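Local structure of tRNA delta(2)-isopentenylpyrophosphate transferase (Bacillus halodurans C-125, 2QGN) at residues 3-8 with 190-195; 28-33 with 59-64; 198-203 with 288-293. The protein probably transfers a dimethylallyl group from dimethylallyl diphosphate onto adenosine 37 of tRNAs that read codons beginning with uridine. All blocks are in the same frame, centred on the assembly; numbering follows the deposited sequence.

All three contacts involve one parallel sheet, contact 3 only through its first residues; the strands lie in the order 60-61, 29-33, 94-98, 4-9, 191-198, 285-288. Contact 1 pairs 4-9 with 191-198 in the inner part of the sheet. Contact 2 pairs 29-33 with the edge strand 60-61, and its two segments fall in the chain between those of contact 1; the two centres are about 15 Å apart. Contact 3 follows both along the chain, about 23 Å from contact 1 and about 25 Å from contact 2 between centres, where strand 191-198 ends beside the opposite edge strand, 285-288. Together they sample the middle and both margins of the scaffold carrying the predicted ATP-binding loop Gly10-Thr17.

Contact 1: residues 3-8 with 190-195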
ATOM      1  N   GLU A   3      19.123   6.265  -7.959  1.00 54.60           N
ATOM      2  CA  GLU A   3      20.139   5.393  -7.369  1.00 51.70           C
ATOM      3  C   GLU A   3      19.572   4.729  -6.116  1.00 49.87           C
ATOM      4  O   GLU A   3      19.144   3.575  -6.158  1.00 50.92           O
ATOM      5  CB  GLU A   3      21.385   6.192  -6.985  1.00 52.13           C
ATOM      6  CG  GLU A   3      22.540   5.323  -6.510  1.00 53.24           C
ATOM      7  CD  GLU A   3      23.291   4.666  -7.659  1.00 55.50           C
ATOM      8  OE1 GLU A   3      24.455   5.068  -7.926  1.00 53.41           O
ATOM      9  OE2 GLU A   3      22.709   3.754  -8.296  1.00 54.26           O
ATOM     10  N   LYS A   4      19.558   5.461  -5.005  1.00 46.24           N
ATOM     11  CA  LYS A   4      19.052   4.918  -3.749  1.00 44.00           C
ATOM     12  C   LYS A   4      17.540   4.853  -3.746  1.00 42.59           C
ATOM     13  O   LYS A   4      16.876   5.625  -4.435  1.00 42.78           O
ATOM     14  CB  LYS A   4      19.527   5.755  -2.550  1.00 43.45           C
ATOM     15  CG  LYS A   4      21.049   5.815  -2.372  1.00 43.96           C
ATOM     16  CD  LYS A   4      21.451   6.380  -1.009  1.00 43.24           C
ATOM     17  CE  LYS A   4      22.943   6.710  -0.947  1.00 42.70           C
ATOM     18  NZ  LYS A   4      23.277   7.914  -1.779  1.00 44.82           N
ATOM     19  N   LEU A   5      17.012   3.921  -2.955  1.00 40.86           N
ATOM     20  CA  LEU A   5      15.579   3.697  -2.827  1.00 38.70           C
ATOM     21  C   LEU A   5      15.280   2.745  -1.668  1.00 37.36           C
ATOM     22  O   LEU A   5      16.016   1.779  -1.435  1.00 38.21           O
ATOM     23  CB  LEU A   5      15.025   3.095  -4.121  1.00 38.75           C
ATOM     24  CG  LEU A   5      13.578   2.608  -4.037  1.00 39.86           C
ATOM     25  CD1 LEU A   5      12.691   3.746  -3.558  1.00 41.10           C
ATOM     26  CD2 LEU A   5      13.120   2.108  -5.399  1.00 37.37           C
ATOM     27  N   VAL A   6      14.200   3.028  -0.945  1.00 34.81           N
ATOM     28  CA  VAL A   6      13.752   2.205   0.181  1.00 28.79           C
ATOM     29  C   VAL A   6      12.351   1.723  -0.181  1.00 28.69           C
ATOM     30  O   VAL A   6      11.560   2.473  -0.754  1.00 30.85           O
ATOM     31  CB  VAL A   6      13.686   3.025   1.502  1.00 28.06           C
ATOM     32  CG1 VAL A   6      13.130   2.170   2.636  1.00 24.56           C
ATOM     33  CG2 VAL A   6      15.070   3.537   1.864  1.00 28.83           C
ATOM     34  N   ALA A   7      12.052   0.473   0.141  1.00 27.96           N
ATOM     35  CA  ALA A   7      10.747  -0.100  -0.159  1.00 27.45           C
ATOM     36  C   ALA A   7      10.185  -0.708   1.109  1.00 27.39           C
ATOM     37  O   ALA A   7      10.884  -1.419   1.832  1.00 26.82           O
ATOM     38  CB  ALA A   7      10.881  -1.167  -1.230  1.00 28.37           C
ATOM     39  N   ILE A   8       8.919  -0.429   1.373  1.00 27.63           N
ATOM     40  CA  ILE A   8       8.271  -0.945   2.560  1.00 29.35           C
ATOM     41  C   ILE A   8       7.108  -1.792   2.134  1.00 29.21           C
ATOM     42  O   ILE A   8       6.120  -1.270   1.641  1.00 31.46           O
ATOM     43  CB  ILE A   8       7.758   0.186   3.409  1.00 30.16           C
ATOM     44  CG1 ILE A   8       8.913   1.145   3.713  1.00 32.89           C
ATOM     45  CG2 ILE A   8       7.124  -0.372   4.681  1.00 31.83           C
ATOM     46  CD1 ILE A   8       8.475   2.395   4.418  1.00 35.55           C
ATOM     47  N   TYR A 190      18.654  -0.308  -8.714  1.00 48.17           N
ATOM     48  CA  TYR A 190      18.658   0.663  -7.622  1.00 45.64           C
ATOM     49  C   TYR A 190      19.421   0.090  -6.431  1.00 45.98           C
ATOM     50  O   TYR A 190      19.776  -1.086  -6.413  1.00 46.01           O
ATOM     51  CB  TYR A 190      17.229   0.976  -7.150  1.00 43.51           C
ATOM     52  CG  TYR A 190      16.308   1.597  -8.182  1.00 41.14           C
ATOM     53  CD1 TYR A 190      15.525   0.803  -9.020  1.00 42.78           C
ATOM     54  CD2 TYR A 190      16.222   2.981  -8.325  1.00 40.88           C
ATOM     55  CE1 TYR A 190      14.681   1.375  -9.974  1.00 39.93           C
ATOM     56  CE2 TYR A 190      15.382   3.562  -9.280  1.00 38.56           C
ATOM     57  CZ  TYR A 190      14.619   2.750 -10.096  1.00 37.16           C
ATOM     58  OH  TYR A 190      13.812   3.306 -11.050  1.00 35.04           O
ATOM     59  N   ASN A 191      19.683   0.952  -5.452  1.00 45.55           N
ATOM     60  CA  ASN A 191      20.340   0.577  -4.203  1.00 44.73           C
ATOM     61  C   ASN A 191      19.114   0.564  -3.304  1.00 44.14           C
ATOM     62  O   ASN A 191      18.793   1.548  -2.633  1.00 43.67           O
ATOM     63  CB  ASN A 191      21.335   1.661  -3.766  1.00 46.12           C
ATOM     64  CG  ASN A 191      22.055   1.319  -2.466  1.00 46.94           C
ATOM     65  OD1 ASN A 191      22.227   0.153  -2.126  1.00 50.18           O
ATOM     66  ND2 ASN A 191      22.501   2.346  -1.747  1.00 46.77           N
ATOM     67  N   LEU A 192      18.408  -0.557  -3.356  1.00 43.92           N
ATOM     68  CA  LEU A 192      17.169  -0.747  -2.622  1.00 43.24           C
ATOM     69  C   LEU A 192      17.336  -1.327  -1.238  1.00 41.46           C
ATOM     70  O   LEU A 192      18.219  -2.139  -0.992  1.00 40.43           O
ATOM     71  CB  LEU A 192      16.243  -1.670  -3.415  1.00 43.14           C
ATOM     72  CG  LEU A 192      14.778  -1.262  -3.572  1.00 45.39           C
ATOM     73  CD1 LEU A 192      13.994  -2.484  -4.040  1.00 47.98           C
ATOM     74  CD2 LEU A 192      14.203  -0.743  -2.255  1.00 46.11           C
ATOM     75  N   VAL A 193      16.460  -0.914  -0.337  1.00 41.81           N
ATOM     76  CA  VAL A 193      16.477  -1.440   1.011  1.00 44.62           C
ATOM     77  C   VAL A 193      15.078  -1.953   1.343  1.00 45.25           C
ATOM     78  O   VAL A 193      14.337  -1.307   2.076  1.00 48.52           O
ATOM     79  CB  VAL A 193      16.848  -0.366   2.034  1.00 45.81           C
ATOM     80  CG1 VAL A 193      16.886  -0.990   3.414  1.00 45.46           C
ATOM     81  CG2 VAL A 193      18.197   0.260   1.687  1.00 47.99           C
HETATM   82  N   MSE A 194      14.725  -3.114   0.798  1.00 44.90           N
HETATM   83  CA  MSE A 194      13.411  -3.715   1.019  1.00 42.63           C
HETATM   84  C   MSE A 194      13.154  -4.185   2.446  1.00 39.25           C
HETATM   85  O   MSE A 194      13.825  -5.092   2.949  1.00 37.25           O
HETATM   86  CB  MSE A 194      13.211  -4.914   0.097  1.00 47.54           C
HETATM   87  CG  MSE A 194      12.922  -4.595  -1.354  1.00 55.69           C
HETATM   88 SE   MSE A 194      11.318  -5.539  -1.940  1.00 65.73          SE
HETATM   89  CE  MSE A 194      10.457  -4.104  -2.893  1.00 61.39           C
ATOM     90  N   ILE A 195      12.170  -3.582   3.094  1.00 34.44           N
ATOM     91  CA  ILE A 195      11.830  -3.988   4.442  1.00 32.16           C
ATOM     92  C   ILE A 195      10.395  -4.503   4.463  1.00 29.97           C
ATOM     93  O   ILE A 195       9.506  -3.964   3.794  1.00 27.98           O
ATOM     94  CB  ILE A 195      11.992  -2.822   5.420  1.00 33.57           C
ATOM     95  CG1 ILE A 195      11.088  -1.671   5.016  1.00 32.84           C
ATOM     96  CG2 ILE A 195      13.440  -2.336   5.397  1.00 36.53           C
ATOM     97  CD1 ILE A 195      11.432  -0.400   5.702  1.00 36.40           C
TER
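Asn191 N donates to Glu3 O at 2.8 Å, nearly straight at 167°, and starts a ladder between strands 4-8 and 191-195, whose directions differ by 14°. The parallel register then alternates: Leu5 N gives to Asn191 O, Leu5 O takes Val193 N, and Ala7 O takes Ile195 N, again at 2.8 Å. The remaining rung, Ala7 N to Val193 O, is weak at 3.5 Å. Leu5 O also meets the CA-H of Leu192, with O to CA 3.0 Å.

Leu192 has an unusual first torsion, -134°, which leans CD2 across to Ala7, 3.5 Å from Ala7 CB. The selenomethionine Met194 bends at its second and third torsions and sets CE 3.4 Å from that same Ala7 CB. Further along this face, Leu5 CD2 lies over the rim of the Tyr190 ring. On the other face Ile8 and Ile195 run side by side, Ile8 CG1 being 3.6 Å from Ile195 CD1, while the amide of Asn191, beside Lys4, is engaged by Lys312 NZ and Leu309 O. Helix 294-312 packs on this face through Ile305 and Leu309; helices 74-91 and 102-109 pack on the Leu5 face.

Between the two strands the backbone thus supplies the polar bonds and the side chains mostly apolar packing, consistent with a buried strand pair leading, just past Ile8, into the predicted ATP-binding loop.

Contact 2: residues 28-33 with 59-64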
ATOM      1  N   ASN A  28      14.684  12.366   5.586  1.00 36.84           N
ATOM      2  CA  ASN A  28      14.413  13.326   4.525  1.00 36.23           C
ATOM      3  C   ASN A  28      13.908  12.648   3.256  1.00 36.66           C
ATOM      4  O   ASN A  28      14.550  12.709   2.206  1.00 34.88           O
ATOM      5  CB  ASN A  28      15.675  14.101   4.197  1.00 34.78           C
ATOM      6  CG  ASN A  28      15.398  15.278   3.304  1.00 35.89           C
ATOM      7  OD1 ASN A  28      16.168  15.574   2.373  1.00 35.68           O
ATOM      8  ND2 ASN A  28      14.290  15.963   3.571  1.00 32.44           N
ATOM      9  N   GLY A  29      12.748  12.007   3.350  1.00 36.85           N
ATOM     10  CA  GLY A  29      12.211  11.325   2.191  1.00 36.04           C
ATOM     11  C   GLY A  29      10.787  11.686   1.825  1.00 35.80           C
ATOM     12  O   GLY A  29      10.057  12.306   2.609  1.00 33.56           O
ATOM     13  N   GLU A  30      10.416  11.289   0.608  1.00 34.27           N
ATOM     14  CA  GLU A  30       9.088  11.509   0.038  1.00 35.32           C
ATOM     15  C   GLU A  30       8.485  10.137  -0.260  1.00 34.30           C
ATOM     16  O   GLU A  30       9.192   9.211  -0.660  1.00 33.85           O
ATOM     17  CB  GLU A  30       9.174  12.336  -1.258  1.00 36.05           C
ATOM     18  CG  GLU A  30       9.647  13.787  -1.074  1.00 41.59           C
ATOM     19  CD  GLU A  30       9.501  14.649  -2.338  1.00 43.89           C
ATOM     20  OE1 GLU A  30       8.394  14.700  -2.924  1.00 45.75           O
ATOM     21  OE2 GLU A  30      10.493  15.296  -2.746  1.00 48.50           O
ATOM     22  N   VAL A  31       7.181  10.009  -0.065  1.00 32.02           N
ATOM     23  CA  VAL A  31       6.521   8.739  -0.287  1.00 30.46           C
ATOM     24  C   VAL A  31       5.830   8.574  -1.626  1.00 29.60           C
ATOM     25  O   VAL A  31       5.086   9.450  -2.082  1.00 30.95           O
ATOM     26  CB  VAL A  31       5.505   8.451   0.838  1.00 29.08           C
ATOM     27  CG1 VAL A  31       4.636   7.242   0.482  1.00 26.74           C
ATOM     28  CG2 VAL A  31       6.264   8.179   2.129  1.00 28.32           C
ATOM     29  N   ILE A  32       6.106   7.443  -2.260  1.00 28.74           N
ATOM     30  CA  ILE A  32       5.488   7.107  -3.530  1.00 30.16           C
ATOM     31  C   ILE A  32       4.641   5.891  -3.216  1.00 29.44           C
ATOM     32  O   ILE A  32       5.169   4.835  -2.893  1.00 29.64           O
ATOM     33  CB  ILE A  32       6.517   6.723  -4.597  1.00 29.18           C
ATOM     34  CG1 ILE A  32       7.479   7.874  -4.864  1.00 29.11           C
ATOM     35  CG2 ILE A  32       5.806   6.402  -5.878  1.00 29.33           C
ATOM     36  CD1 ILE A  32       8.620   7.478  -5.783  1.00 29.16           C
ATOM     37  N   SER A  33       3.329   6.058  -3.285  1.00 32.46           N
ATOM     38  CA  SER A  33       2.415   4.970  -2.988  1.00 33.76           C
ATOM     39  C   SER A  33       2.431   3.892  -4.039  1.00 34.43           C
ATOM     40  O   SER A  33       2.478   4.180  -5.232  1.00 31.20           O
ATOM     41  CB  SER A  33       0.980   5.455  -2.887  1.00 33.12           C
ATOM     42  OG  SER A  33       0.124   4.326  -2.876  1.00 33.94           O
ATOM     43  N   PRO A  59       5.353  14.686   1.894  1.00 37.73           N
ATOM     44  CA  PRO A  59       4.680  14.730   0.594  1.00 39.49           C
ATOM     45  C   PRO A  59       4.505  13.336  -0.010  1.00 39.94           C
ATOM     46  O   PRO A  59       5.418  12.512   0.051  1.00 40.65           O
ATOM     47  CB  PRO A  59       5.594  15.636  -0.233  1.00 38.56           C
ATOM     48  CG  PRO A  59       6.944  15.310   0.295  1.00 36.87           C
ATOM     49  CD  PRO A  59       6.734  15.191   1.796  1.00 38.73           C
ATOM     50  N   HIS A  60       3.324  13.071  -0.570  1.00 39.54           N
ATOM     51  CA  HIS A  60       3.025  11.774  -1.176  1.00 38.76           C
ATOM     52  C   HIS A  60       2.641  11.882  -2.641  1.00 39.51           C
ATOM     53  O   HIS A  60       2.089  12.890  -3.078  1.00 39.51           O
ATOM     54  CB  HIS A  60       1.901  11.068  -0.412  1.00 35.08           C
ATOM     55  CG  HIS A  60       2.319  10.557   0.927  1.00 36.34           C
ATOM     56  ND1 HIS A  60       2.070   9.268   1.347  1.00 34.16           N
ATOM     57  CD2 HIS A  60       3.002  11.155   1.932  1.00 34.92           C
ATOM     58  CE1 HIS A  60       2.584   9.092   2.551  1.00 34.91           C
ATOM     59  NE2 HIS A  60       3.155  10.223   2.927  1.00 36.15           N
ATOM     60  N   HIS A  61       2.918  10.830  -3.402  1.00 39.63           N
ATOM     61  CA  HIS A  61       2.593  10.840  -4.816  1.00 40.22           C
ATOM     62  C   HIS A  61       1.724   9.650  -5.190  1.00 40.59           C
ATOM     63  O   HIS A  61       1.601   8.688  -4.427  1.00 40.42           O
ATOM     64  CB  HIS A  61       3.886  10.830  -5.635  1.00 40.85           C
ATOM     65  CG  HIS A  61       4.874  11.869  -5.202  1.00 43.14           C
ATOM     66  ND1 HIS A  61       5.576  11.780  -4.019  1.00 45.10           N
ATOM     67  CD2 HIS A  61       5.237  13.045  -5.766  1.00 43.19           C
ATOM     68  CE1 HIS A  61       6.328  12.855  -3.872  1.00 43.13           C
ATOM     69  NE2 HIS A  61       6.141  13.638  -4.917  1.00 44.92           N
ATOM     70  N   LEU A  62       1.102   9.722  -6.361  1.00 40.70           N
ATOM     71  CA  LEU A  62       0.272   8.621  -6.836  1.00 41.46           C
ATOM     72  C   LEU A  62      -0.978   8.394  -5.999  1.00 40.42           C
ATOM     73  O   LEU A  62      -1.428   7.264  -5.848  1.00 39.89           O
ATOM     74  CB  LEU A  62       1.106   7.336  -6.874  1.00 40.78           C
ATOM     75  CG  LEU A  62       2.091   7.154  -8.029  1.00 41.22           C
ATOM     76  CD1 LEU A  62       2.723   8.464  -8.424  1.00 40.62           C
ATOM     77  CD2 LEU A  62       3.137   6.140  -7.626  1.00 40.72           C
ATOM     78  N   ILE A  63      -1.518   9.474  -5.449  1.00 41.05           N
ATOM     79  CA  ILE A  63      -2.739   9.420  -4.663  1.00 41.28           C
ATOM     80  C   ILE A  63      -3.676  10.433  -5.288  1.00 42.16           C
ATOM     81  O   ILE A  63      -3.286  11.578  -5.520  1.00 43.05           O
ATOM     82  CB  ILE A  63      -2.484   9.808  -3.211  1.00 41.72           C
ATOM     83  CG1 ILE A  63      -1.744   8.666  -2.524  1.00 40.87           C
ATOM     84  CG2 ILE A  63      -3.799  10.139  -2.500  1.00 37.84           C
ATOM     85  CD1 ILE A  63      -1.431   8.941  -1.090  1.00 40.55           C
ATOM     86  N   ASP A  64      -4.897  10.001  -5.584  1.00 42.79           N
ATOM     87  CA  ASP A  64      -5.896  10.866  -6.196  1.00 44.52           C
ATOM     88  C   ASP A  64      -5.421  11.478  -7.510  1.00 45.03           C
ATOM     89  O   ASP A  64      -5.473  12.693  -7.698  1.00 46.34           O
ATOM     90  CB  ASP A  64      -6.312  11.968  -5.213  1.00 43.25           C
ATOM     91  CG  ASP A  64      -7.153  11.435  -4.073  1.00 43.55           C
ATOM     92  OD1 ASP A  64      -7.450  12.206  -3.128  1.00 41.29           O
ATOM     93  OD2 ASP A  64      -7.523  10.237  -4.132  1.00 40.92           O
TER
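The His60 ring has Val31 CB over one face, 3.5 Å from the ring centroid and 11° off its normal, a CH-pi contact. The His61 ring, on the opposite side of the sheet, is met at its edge by two oxygens lying in its plane: Val31 O at ND1 and Glu30 OE1 at CE1. His61 ND1 donates to Val31 O at 3.1 Å, only 4° separating that oxygen from the ring plane, although the donor stands above the carbonyl plane. His61 N reaches the same Val31 O at 2.9 Å, so one carbonyl accepts from backbone and imidazole of a single residue, which should fix the ring's rotation. Glu30 OE1 is 2.9 Å from His61 CE1 but too badly angled toward NE2 for a hydrogen bond; the other carboxylate oxygen, OE2, is salt-bridged to Arg93.

Val31 N donates to Pro59 O at 3.1 Å, and Ser33 N ends the ladder with a weak bond to His61 O. With CG set anti to the carbonyl carbon (chi1 -67°), the Glu30 chain comes across Pro59 at about a right angle, the Glu30 and Pro59 CG atoms 3.4 Å apart. Leu62, at positive phi, directs CD2 to within 3.2 Å of Ile32 CG2, a tight fit.

His60 also touches Ile50 and Met55; an alanine here would strip the imidazole from Val31 and is likely to leave a gap between that valine and helix 52-55.

Strand 29-33, helix 52-55 and strand 60-61 form a beta-alpha-beta unit at the margin of the parallel sheet, as expected of the P-loop NTPase clan, and the His60 side chain lies about 5 Å from that of Thr17 in the predicted ATP-binding loop.

Contact 3: residues 198-203 with 288-293; sequences TMERDV and DMTDVD
At the edge of the parallel sheet, strands 191-198 and 285-288 make their last bridge at Thr198 and Asp288, and beyond it the chains part, one toward helix 201-218 and the other through a loop to helix 294-312. The bridge is held by Met289 N donating to Thr198 O at 2.9 Å, with an N-H...O angle of 134°. The CA-H of Asp288 approaches the same oxygen, Thr198 O to Asp288 CA being 3.0 Å. Thr198 OG1 sits between its backbone N and carbonyl carbon (chi1 44°) and comes to 3.1 Å from Asp288 CB, and the Thr198 side chain also touches Leu275 and Arg279 of helix 256-280, a helix that reaches into a region thought to meet the substrate tRNA.

Past the bridge, selenomethionine Met199 slides alongside Thr290 in the opposite direction. Its chain runs out extended as far as SE, which lays Met199 CG 3.4 Å from Thr290 CB; the bend at chi3 (-84°) then turns Met199 CE back to 3.4 Å from Thr290 N. Met199 CE also touches Met289 CB, at 4.1 Å. Met289, a second selenomethionine, instead turns its SE and CE from Met199 and packs on Phe294 and Lys297 of the following helix, whose start is capped by Asp293 OD2 on the amide of Asp295.

The Thr290 and Glu200 side chains cross at about a right angle, and Thr290 OG1 makes a weak hydrogen bond to Glu200 OE2, 3.4 Å long. The Asp288 carboxylate lies near that of Glu200, its exact placing doubtful, and any mutual effect is probably small at this exposed position. The stronger polar link is therefore the backbone bond at Thr198, with van der Waals packing of Met199 against Thr290 as its main supplement.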
ATOM      1  N   THR A 198       5.699  -7.505   9.329  1.00 34.94           N
ATOM      2  CA  THR A 198       4.832  -8.631   9.672  1.00 37.72           C
ATOM      3  C   THR A 198       4.229  -8.459  11.042  1.00 38.44           C
ATOM      4  O   THR A 198       4.605  -7.565  11.800  1.00 36.68           O
ATOM      5  CB  THR A 198       5.558  -9.987   9.718  1.00 38.40           C
ATOM      6  OG1 THR A 198       6.809  -9.835  10.399  1.00 37.80           O
ATOM      7  CG2 THR A 198       5.742 -10.540   8.344  1.00 39.06           C
HETATM    8  N   MSE A 199       3.321  -9.376  11.360  1.00 39.80           N
HETATM    9  CA  MSE A 199       2.606  -9.356  12.621  1.00 42.08           C
HETATM   10  C   MSE A 199       2.031 -10.751  12.866  1.00 42.89           C
HETATM   11  O   MSE A 199       1.879 -11.536  11.932  1.00 42.38           O
HETATM   12  CB  MSE A 199       1.495  -8.316  12.501  1.00 43.44           C
HETATM   13  CG  MSE A 199       0.682  -8.035  13.740  1.00 45.68           C
HETATM   14 SE   MSE A 199      -0.526  -6.534  13.389  1.00 54.38          SE
HETATM   15  CE  MSE A 199       0.683  -5.055  13.750  1.00 46.66           C
ATOM     16  N   GLU A 200       1.726 -11.059  14.121  1.00 44.40           N
ATOM     17  CA  GLU A 200       1.160 -12.360  14.471  1.00 49.22           C
ATOM     18  C   GLU A 200      -0.194 -12.613  13.815  1.00 49.85           C
ATOM     19  O   GLU A 200      -1.150 -11.868  14.044  1.00 49.94           O
ATOM     20  CB  GLU A 200       1.015 -12.469  15.979  1.00 50.46           C
ATOM     21  CG  GLU A 200       2.254 -12.985  16.647  1.00 53.74           C
ATOM     22  CD  GLU A 200       2.339 -12.553  18.085  1.00 56.02           C
ATOM     23  OE1 GLU A 200       1.343 -12.749  18.831  1.00 57.17           O
ATOM     24  OE2 GLU A 200       3.407 -12.021  18.469  1.00 56.95           O
ATOM     25  N   ARG A 201      -0.268 -13.679  13.019  1.00 51.21           N
ATOM     26  CA  ARG A 201      -1.483 -14.048  12.290  1.00 53.72           C
ATOM     27  C   ARG A 201      -2.800 -13.568  12.917  1.00 53.70           C
ATOM     28  O   ARG A 201      -3.598 -12.901  12.259  1.00 54.86           O
ATOM     29  CB  ARG A 201      -1.532 -15.567  12.079  1.00 56.57           C
ATOM     30  CG  ARG A 201      -2.339 -15.963  10.854  1.00 62.41           C
ATOM     31  CD  ARG A 201      -2.319 -17.466  10.597  1.00 64.68           C
ATOM     32  NE  ARG A 201      -2.961 -18.220  11.671  1.00 66.81           N
ATOM     33  CZ  ARG A 201      -3.275 -19.507  11.589  1.00 67.84           C
ATOM     34  NH1 ARG A 201      -3.006 -20.182  10.478  1.00 68.43           N
ATOM     35  NH2 ARG A 201      -3.857 -20.120  12.615  1.00 68.00           N
ATOM     36  N   ASP A 202      -3.033 -13.900  14.181  1.00 53.55           N
ATOM     37  CA  ASP A 202      -4.252 -13.485  14.868  1.00 53.07           C
ATOM     38  C   ASP A 202      -4.438 -11.979  14.910  1.00 51.50           C
ATOM     39  O   ASP A 202      -5.426 -11.454  14.406  1.00 51.60           O
ATOM     40  CB  ASP A 202      -4.258 -14.005  16.302  1.00 56.15           C
ATOM     41  CG  ASP A 202      -4.736 -15.429  16.399  1.00 58.86           C
ATOM     42  OD1 ASP A 202      -4.536 -16.042  17.473  1.00 61.32           O
ATOM     43  OD2 ASP A 202      -5.323 -15.928  15.410  1.00 59.92           O
ATOM     44  N   VAL A 203      -3.489 -11.286  15.527  1.00 50.12           N
ATOM     45  CA  VAL A 203      -3.582  -9.842  15.647  1.00 47.61           C
ATOM     46  C   VAL A 203      -3.836  -9.201  14.290  1.00 46.46           C
ATOM     47  O   VAL A 203      -4.592  -8.235  14.192  1.00 46.65           O
ATOM     48  CB  VAL A 203      -2.292  -9.235  16.262  1.00 48.05           C
ATOM     49  CG1 VAL A 203      -2.452  -7.736  16.428  1.00 45.83           C
ATOM     50  CG2 VAL A 203      -1.992  -9.894  17.606  1.00 46.52           C
ATOM     51  N   ASP A 288       8.690  -7.494  12.751  1.00 37.76           N
ATOM     52  CA  ASP A 288       7.290  -7.717  13.057  1.00 39.58           C
ATOM     53  C   ASP A 288       6.883  -6.778  14.164  1.00 39.68           C
ATOM     54  O   ASP A 288       7.435  -6.774  15.268  1.00 38.18           O
ATOM     55  CB  ASP A 288       6.998  -9.174  13.418  1.00 43.54           C
ATOM     56  CG  ASP A 288       7.417  -9.523  14.804  1.00 45.57           C
ATOM     57  OD1 ASP A 288       8.618  -9.351  15.112  1.00 48.63           O
ATOM     58  OD2 ASP A 288       6.540  -9.975  15.579  1.00 45.10           O
HETATM   59  N   MSE A 289       5.914  -5.944  13.826  1.00 39.29           N
HETATM   60  CA  MSE A 289       5.423  -4.939  14.737  1.00 41.05           C
HETATM   61  C   MSE A 289       4.633  -5.575  15.874  1.00 43.62           C
HETATM   62  O   MSE A 289       5.134  -5.694  16.990  1.00 47.66           O
HETATM   63  CB  MSE A 289       4.626  -3.964  13.897  1.00 39.29           C
HETATM   64  CG  MSE A 289       5.381  -3.716  12.560  1.00 41.06           C
HETATM   65 SE   MSE A 289       7.239  -3.125  12.827  1.00 42.98          SE
HETATM   66  CE  MSE A 289       6.874  -1.347  13.475  1.00 37.68           C
ATOM     67  N   THR A 290       3.411  -5.996  15.593  1.00 44.15           N
ATOM     68  CA  THR A 290       2.581  -6.662  16.587  1.00 43.78           C
ATOM     69  C   THR A 290       2.775  -6.197  18.041  1.00 44.20           C
ATOM     70  O   THR A 290       3.686  -6.634  18.746  1.00 42.23           O
ATOM     71  CB  THR A 290       2.779  -8.197  16.470  1.00 43.32           C
ATOM     72  OG1 THR A 290       2.421  -8.831  17.702  1.00 43.49           O
ATOM     73  CG2 THR A 290       4.219  -8.524  16.093  1.00 43.66           C
ATOM     74  N   ASP A 291       1.906  -5.289  18.471  1.00 44.69           N
ATOM     75  CA  ASP A 291       1.949  -4.767  19.825  1.00 46.70           C
ATOM     76  C   ASP A 291       3.307  -4.206  20.207  1.00 46.24           C
ATOM     77  O   ASP A 291       3.794  -4.454  21.305  1.00 45.03           O
ATOM     78  CB  ASP A 291       1.546  -5.864  20.817  1.00 48.58           C
ATOM     79  CG  ASP A 291       0.047  -6.095  20.845  1.00 51.41           C
ATOM     80  OD1 ASP A 291      -0.386  -7.143  21.378  1.00 53.31           O
ATOM     81  OD2 ASP A 291      -0.700  -5.216  20.340  1.00 51.34           O
ATOM     82  N   VAL A 292       3.922  -3.432  19.324  1.00 45.16           N
ATOM     83  CA  VAL A 292       5.222  -2.891  19.662  1.00 45.48           C
ATOM     84  C   VAL A 292       5.201  -1.378  19.788  1.00 44.30           C
ATOM     85  O   VAL A 292       4.287  -0.725  19.301  1.00 46.43           O
ATOM     86  CB  VAL A 292       6.271  -3.307  18.623  1.00 47.56           C
ATOM     87  CG1 VAL A 292       6.033  -2.573  17.314  1.00 47.17           C
ATOM     88  CG2 VAL A 292       7.661  -3.044  19.173  1.00 51.47           C
ATOM     89  N   ASP A 293       6.198  -0.821  20.462  1.00 42.76           N
ATOM     90  CA  ASP A 293       6.263   0.623  20.622  1.00 42.74           C
ATOM     91  C   ASP A 293       6.948   1.244  19.417  1.00 41.24           C
ATOM     92  O   ASP A 293       8.152   1.067  19.231  1.00 41.34           O
ATOM     93  CB  ASP A 293       7.048   1.002  21.877  1.00 43.46           C
ATOM     94  CG  ASP A 293       7.273   2.499  21.982  1.00 42.78           C
ATOM     95  OD1 ASP A 293       8.095   2.935  22.818  1.00 43.35           O
ATOM     96  OD2 ASP A 293       6.616   3.237  21.219  1.00 42.89           O
TER